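Local coordinates for protein Amuc_1100 (Akkermansia muciniphila, PDB 6KNY) that is of unknown function, a membrane protein whose soluble part, without the transmembrane helix, is a monomer with helices packed against a mixed sheet, at residues 79-84 and 98-103; 173-178 and 269-274. All blocks are in the same frame, centred on the assembly; numbering follows the deposited sequence. Where two conformers were deposited one is given.

Both contacts lie largely in the buried interior of this monomeric domain, but they join different elements. Contact 1 sets one face of helix 70-91 against the short helix 97-100 and the turn that ends it, with no backbone hydrogen bond between them; side chains do the work, through a stacked arginine, one hydroxyl and a few leucine methyls. Contact 2 pairs strands 170-181 and 265-276 inside the sheet, and there six main-chain hydrogen bonds carry the join while side chains pack on its two faces. The centres are about 16 Å apart, and helix 117-134 lies between them in the packing, meeting F80 and L84 of contact 1 and M173 and L273 of contact 2.

Contact 1 (79-84 and 98-103); sequences TFRDSL and TSSWLG
Helix 70-91 meets the end of the short helix 97-100 here, and R81 spans the junction by crossing over the indole of W101 and reaching S100. With CG anti to the backbone N (chi1 166°) and the chain extended as far as NE, the arginine runs over the indole. Its CD sits over the ring face, 3.5 Å from the centroid of the W101 six-membered ring, a CH-pi contact. The guanidinium continues flat on the same side chain, planes 12° apart, with R81 CZ 4.2 Å from the centroid of the W101 five-membered ring, an off-centre cation-pi contact. At the guanidinium edge R81 NE donates to S100 OG over 2.9 Å, the hydroxyl tilted somewhat from the plane. S100 OG is also hydrogen-bonded to the backbone O of D97, whose carboxylate forms a salt bridge with R81 NH2, so D97 and S100 together fix the rotation of the guanidinium. Beside the arginine, L102 turns its two methyls to the helix: L102 CD1 touches F80 CB at 3.9 Å and L102 CD2 touches L84 CD2 at 3.8 Å. The positive phi of L102 ends the short helix, and the turn packs against helix 70-91 as one of the helix-helix joints of this alpha/beta domain.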
loop_
_atom_site.group_PDB
_atom_site.type_symbol
_atom_site.label_atom_id
_atom_site.label_comp_id
_atom_site.label_asym_id
_atom_site.label_seq_id
_atom_site.Cartn_x
_atom_site.Cartn_y
_atom_site.Cartn_z
ATOM N N THR A 79 14.686 3.971 -0.183
ATOM C CA THR A 79 14.431 5.349 -0.604
ATOM C C THR A 79 13.028 5.785 -0.207
ATOM O O THR A 79 12.833 6.865 0.365
ATOM C CB THR A 79 14.611 5.482 -2.116
ATOM O OG1 THR A 79 15.955 5.137 -2.476
ATOM C CG2 THR A 79 14.283 6.905 -2.583
ATOM N N PHE A 80 12.032 4.950 -0.513
ATOM C CA PHE A 80 10.650 5.258 -0.149
ATOM C C PHE A 80 10.511 5.413 1.356
ATOM O O PHE A 80 9.820 6.317 1.839
ATOM C CB PHE A 80 9.714 4.159 -0.656
ATOM C CG PHE A 80 9.428 4.230 -2.141
ATOM C CD1 PHE A 80 9.771 5.360 -2.873
ATOM C CD2 PHE A 80 8.804 3.175 -2.795
ATOM C CE1 PHE A 80 9.506 5.430 -4.235
ATOM C CE2 PHE A 80 8.529 3.246 -4.167
ATOM C CZ PHE A 80 8.879 4.370 -4.880
ATOM N N ARG A 81 11.167 4.535 2.114
ATOM C CA ARG A 81 11.067 4.588 3.570
ATOM C C ARG A 81 11.644 5.892 4.103
ATOM O O ARG A 81 11.025 6.573 4.932
ATOM C CB ARG A 81 11.777 3.385 4.199
ATOM C CG ARG A 81 12.013 3.544 5.710
ATOM C CD ARG A 81 12.282 2.224 6.388
ATOM N NE ARG A 81 12.510 2.382 7.823
ATOM C CZ ARG A 81 13.661 2.776 8.363
ATOM N NH1 ARG A 81 14.697 3.056 7.586
ATOM N NH2 ARG A 81 13.773 2.893 9.684
ATOM N N ASP A 82 12.822 6.267 3.615
ATOM C CA ASP A 82 13.470 7.480 4.096
ATOM C C ASP A 82 12.662 8.722 3.737
ATOM O O ASP A 82 12.564 9.657 4.536
ATOM C CB ASP A 82 14.888 7.539 3.540
ATOM C CG ASP A 82 15.782 6.471 4.141
ATOM O OD1 ASP A 82 15.263 5.429 4.586
ATOM O OD2 ASP A 82 16.998 6.696 4.220
ATOM N N SER A 83 12.027 8.728 2.564
ATOM C CA SER A 83 11.166 9.852 2.198
ATOM C C SER A 83 9.921 9.901 3.075
ATOM O O SER A 83 9.500 10.980 3.510
ATOM C CB SER A 83 10.771 9.771 0.726
ATOM O OG SER A 83 11.801 10.306 -0.072
ATOM N N LEU A 84 9.319 8.737 3.349
ATOM C CA LEU A 84 8.113 8.702 4.174
ATOM C C LEU A 84 8.407 9.204 5.583
ATOM O O LEU A 84 7.674 10.041 6.120
ATOM C CB LEU A 84 7.544 7.280 4.213
ATOM C CG LEU A 84 6.377 7.082 5.191
ATOM C CD1 LEU A 84 5.229 8.005 4.795
ATOM C CD2 LEU A 84 5.924 5.611 5.258
ATOM N N THR A 98 8.100 -0.079 12.318
ATOM C CA THR A 98 7.520 -1.131 11.493
ATOM C C THR A 98 6.707 -0.543 10.342
ATOM O O THR A 98 6.915 -0.923 9.185
ATOM C CB THR A 98 6.670 -2.083 12.334
ATOM O OG1 THR A 98 5.625 -1.356 13.002
ATOM C CG2 THR A 98 7.549 -2.830 13.342
ATOM N N SER A 99 5.793 0.406 10.634
ATOM C CA SER A 99 5.051 1.091 9.568
ATOM C C SER A 99 5.970 1.645 8.485
ATOM O O SER A 99 5.637 1.605 7.283
ATOM C CB SER A 99 4.223 2.243 10.129
ATOM O OG SER A 99 3.057 1.768 10.748
ATOM N N SER A 100 7.116 2.204 8.891
ATOM C CA SER A 100 7.924 2.947 7.927
ATOM C C SER A 100 8.490 2.031 6.862
ATOM O O SER A 100 8.885 2.515 5.805
ATOM C CB SER A 100 9.068 3.695 8.619
ATOM O OG SER A 100 9.994 2.783 9.200
ATOM N N TRP A 101 8.492 0.721 7.096
ATOM C CA TRP A 101 8.980 -0.222 6.104
ATOM C C TRP A 101 7.919 -0.633 5.091
ATOM O O TRP A 101 8.202 -1.477 4.234
ATOM C CB TRP A 101 9.540 -1.462 6.790
ATOM C CG TRP A 101 10.905 -1.234 7.333
ATOM C CD1 TRP A 101 11.248 -1.013 8.645
ATOM C CD2 TRP A 101 12.129 -1.191 6.585
ATOM N NE1 TRP A 101 12.607 -0.840 8.751
ATOM C CE2 TRP A 101 13.172 -0.941 7.506
ATOM C CE3 TRP A 101 12.442 -1.333 5.228
ATOM C CZ2 TRP A 101 14.508 -0.830 7.112
ATOM C CZ3 TRP A 101 13.773 -1.225 4.837
ATOM C CH2 TRP A 101 14.788 -0.970 5.773
ATOM N N LEU A 102 6.703 -0.087 5.191
ATOM C CA LEU A 102 5.665 -0.217 4.165
ATOM C C LEU A 102 5.222 -1.663 3.937
ATOM O O LEU A 102 4.749 -1.999 2.844
ATOM C CB LEU A 102 6.135 0.401 2.841
ATOM C CG LEU A 102 6.339 1.914 2.914
ATOM C CD1 LEU A 102 7.090 2.414 1.678
ATOM C CD2 LEU A 102 5.007 2.645 3.089
ATOM N N GLY A 103 5.380 -2.528 4.940
ATOM C CA GLY A 103 5.077 -3.943 4.831
ATOM C C GLY A 103 6.221 -4.818 4.364
ATOM O O GLY A 103 6.038 -6.039 4.224
#

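Contact 2 (173-178 and 269-274); sequences MPLEIA and VSLNLV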
loop_
_atom_site.group_PDB
_atom_site.type_symbol
_atom_site.label_atom_id
_atom_site.label_comp_id
_atom_site.label_asym_id
_atom_site.label_seq_id
_atom_site.Cartn_x
_atom_site.Cartn_y
_atom_site.Cartn_z
ATOM N N MET A 173 -3.737 -8.768 -3.633
ATOM C CA MET A 173 -2.554 -8.712 -2.775
ATOM C C MET A 173 -2.926 -8.133 -1.419
ATOM O O MET A 173 -3.242 -6.935 -1.329
ATOM C CB MET A 173 -1.448 -7.895 -3.442
ATOM C CG MET A 173 -1.025 -8.489 -4.798
ATOM S SD MET A 173 0.300 -7.542 -5.555
ATOM C CE MET A 173 0.617 -8.476 -7.067
ATOM N N PRO A 174 -2.890 -8.918 -0.336
ATOM C CA PRO A 174 -3.434 -8.443 0.946
ATOM C C PRO A 174 -2.491 -7.494 1.659
ATOM O O PRO A 174 -1.265 -7.588 1.534
ATOM C CB PRO A 174 -3.619 -9.736 1.752
ATOM C CG PRO A 174 -2.532 -10.632 1.223
ATOM C CD PRO A 174 -2.394 -10.305 -0.254
ATOM N N LEU A 175 -3.087 -6.554 2.397
ATOM C CA LEU A 175 -2.354 -5.789 3.396
ATOM C C LEU A 175 -3.328 -5.214 4.412
ATOM O O LEU A 175 -4.540 -5.123 4.172
ATOM C CB LEU A 175 -1.535 -4.666 2.758
ATOM C CG LEU A 175 -2.316 -3.557 2.074
ATOM C CD1 LEU A 175 -1.600 -2.216 2.323
ATOM C CD2 LEU A 175 -2.419 -3.856 0.558
ATOM N N GLU A 176 -2.771 -4.792 5.542
ATOM C CA GLU A 176 -3.528 -4.143 6.603
ATOM C C GLU A 176 -2.829 -2.848 6.961
ATOM O O GLU A 176 -1.601 -2.810 7.053
ATOM C CB GLU A 176 -3.605 -5.004 7.875
ATOM C CG GLU A 176 -4.107 -6.418 7.701
ATOM C CD GLU A 176 -4.105 -7.174 9.039
ATOM O OE1 GLU A 176 -4.028 -6.514 10.102
ATOM O OE2 GLU A 176 -4.154 -8.421 9.024
ATOM N N ILE A 177 -3.603 -1.805 7.211
ATOM C CA ILE A 177 -3.059 -0.546 7.695
ATOM C C ILE A 177 -3.845 -0.125 8.928
ATOM O O ILE A 177 -5.080 -0.196 8.947
ATOM C CB ILE A 177 -3.095 0.551 6.619
ATOM C CG1 ILE A 177 -2.391 0.059 5.348
ATOM C CG2 ILE A 177 -2.458 1.826 7.152
ATOM C CD1 ILE A 177 -2.228 1.127 4.282
ATOM N N ALA A 178 -3.124 0.287 9.966
ATOM C CA ALA A 178 -3.711 0.832 11.175
ATOM C C ALA A 178 -3.189 2.251 11.334
ATOM O O ALA A 178 -1.987 2.501 11.156
ATOM C CB ALA A 178 -3.352 -0.024 12.394
ATOM N N VAL A 269 -7.807 -1.229 8.725
ATOM C CA VAL A 269 -8.421 -1.696 7.505
ATOM C C VAL A 269 -7.629 -2.787 6.797
ATOM O O VAL A 269 -6.431 -2.732 6.747
ATOM C CB VAL A 269 -8.719 -0.528 6.547
ATOM C CG1 VAL A 269 -7.464 0.193 6.155
ATOM C CG2 VAL A 269 -9.407 -1.023 5.310
ATOM N N SER A 270 -8.389 -3.769 6.324
ATOM C CA SER A 270 -7.850 -4.886 5.561
ATOM C C SER A 270 -8.143 -4.622 4.092
ATOM O O SER A 270 -9.305 -4.432 3.715
ATOM C CB SER A 270 -8.488 -6.195 6.022
ATOM O OG SER A 270 -7.954 -7.304 5.342
ATOM N N LEU A 271 -7.097 -4.607 3.266
ATOM C CA LEU A 271 -7.242 -4.264 1.866
ATOM C C LEU A 271 -6.766 -5.409 0.988
ATOM O O LEU A 271 -5.918 -6.217 1.388
ATOM C CB LEU A 271 -6.450 -2.998 1.552
ATOM C CG LEU A 271 -6.862 -1.774 2.387
ATOM C CD1 LEU A 271 -5.771 -0.719 2.338
ATOM C CD2 LEU A 271 -8.180 -1.194 1.895
ATOM N N ASN A 272 -7.345 -5.493 -0.205
ATOM C CA ASN A 272 -6.785 -6.294 -1.286
ATOM C C ASN A 272 -6.449 -5.342 -2.422
ATOM O O ASN A 272 -7.345 -4.710 -2.994
ATOM C CB ASN A 272 -7.746 -7.384 -1.742
ATOM C CG ASN A 272 -7.893 -8.504 -0.705
ATOM O OD1 ASN A 272 -7.020 -9.354 -0.550
ATOM N ND2 ASN A 272 -9.015 -8.513 -0.013
ATOM N N LEU A 273 -5.153 -5.205 -2.702
ATOM C CA LEU A 273 -4.688 -4.529 -3.907
ATOM C C LEU A 273 -4.947 -5.442 -5.098
ATOM O O LEU A 273 -4.533 -6.605 -5.095
ATOM C CB LEU A 273 -3.198 -4.216 -3.783
ATOM C CG LEU A 273 -2.447 -3.689 -5.014
ATOM C CD1 LEU A 273 -2.998 -2.329 -5.449
ATOM C CD2 LEU A 273 -0.916 -3.655 -4.748
ATOM N N VAL A 274 -5.625 -4.934 -6.118
ATOM C CA VAL A 274 -6.026 -5.760 -7.252
ATOM C C VAL A 274 -4.959 -5.628 -8.339
ATOM O O VAL A 274 -4.789 -4.550 -8.920
ATOM C CB VAL A 274 -7.416 -5.351 -7.756
ATOM C CG1 VAL A 274 -7.818 -6.160 -8.984
ATOM C CG2 VAL A 274 -8.447 -5.510 -6.610
#
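M173 and L273 face each other as a hydrogen-bonded pair of two antiparallel strands, and the methionine can be followed outward from the backbone. Its CB lies 3.7 Å from L273 O and also faces L273 CB. CG, anti to the carbonyl carbon (chi1 -60°), is 4.0 Å from L273 O. From there the chain stays extended, and SD is 4.2 Å from L273 CD2, while CE leads away from the strand. Helix 117-134 receives both side chains, M173 at T119 and E123, L273 at F122 and A126.

The same face of the sheet carries L175, L271, I177 and V269, all buried. L175 CG packs on L271 CB at 4.2 Å, and two residues on, at the next pair on this face, I177 CB meets V269 CG1. A diagonal contact between the methyls I177 CD1 and L271 CD1 ties these two pairs together.

The other face is partly exposed and more polar. N272 brings OD1 to 4.1 Å from P174 CB, and E176 sits beside S270. The E176 carboxylate has a long, weak ion pair with K144, and S270 OG a weak hydrogen bond to N204; both partners lie on flanking strands.

Main-chain bonds hold the strands in register, two at each of the pairs M173-L273, L175-L271 and I177-V269. The bond from L271 N to L175 O is 2.8 Å long. Between these pairs, CA-H...O contacts add to the join, among them E176 CA to V269 O at 3.2 Å. This is regular antiparallel pairing in the interior of a mixed sheet, with the M173-L273 end of the apolar face packed on helix 117-134, consistent with a layer of helices against a sheet.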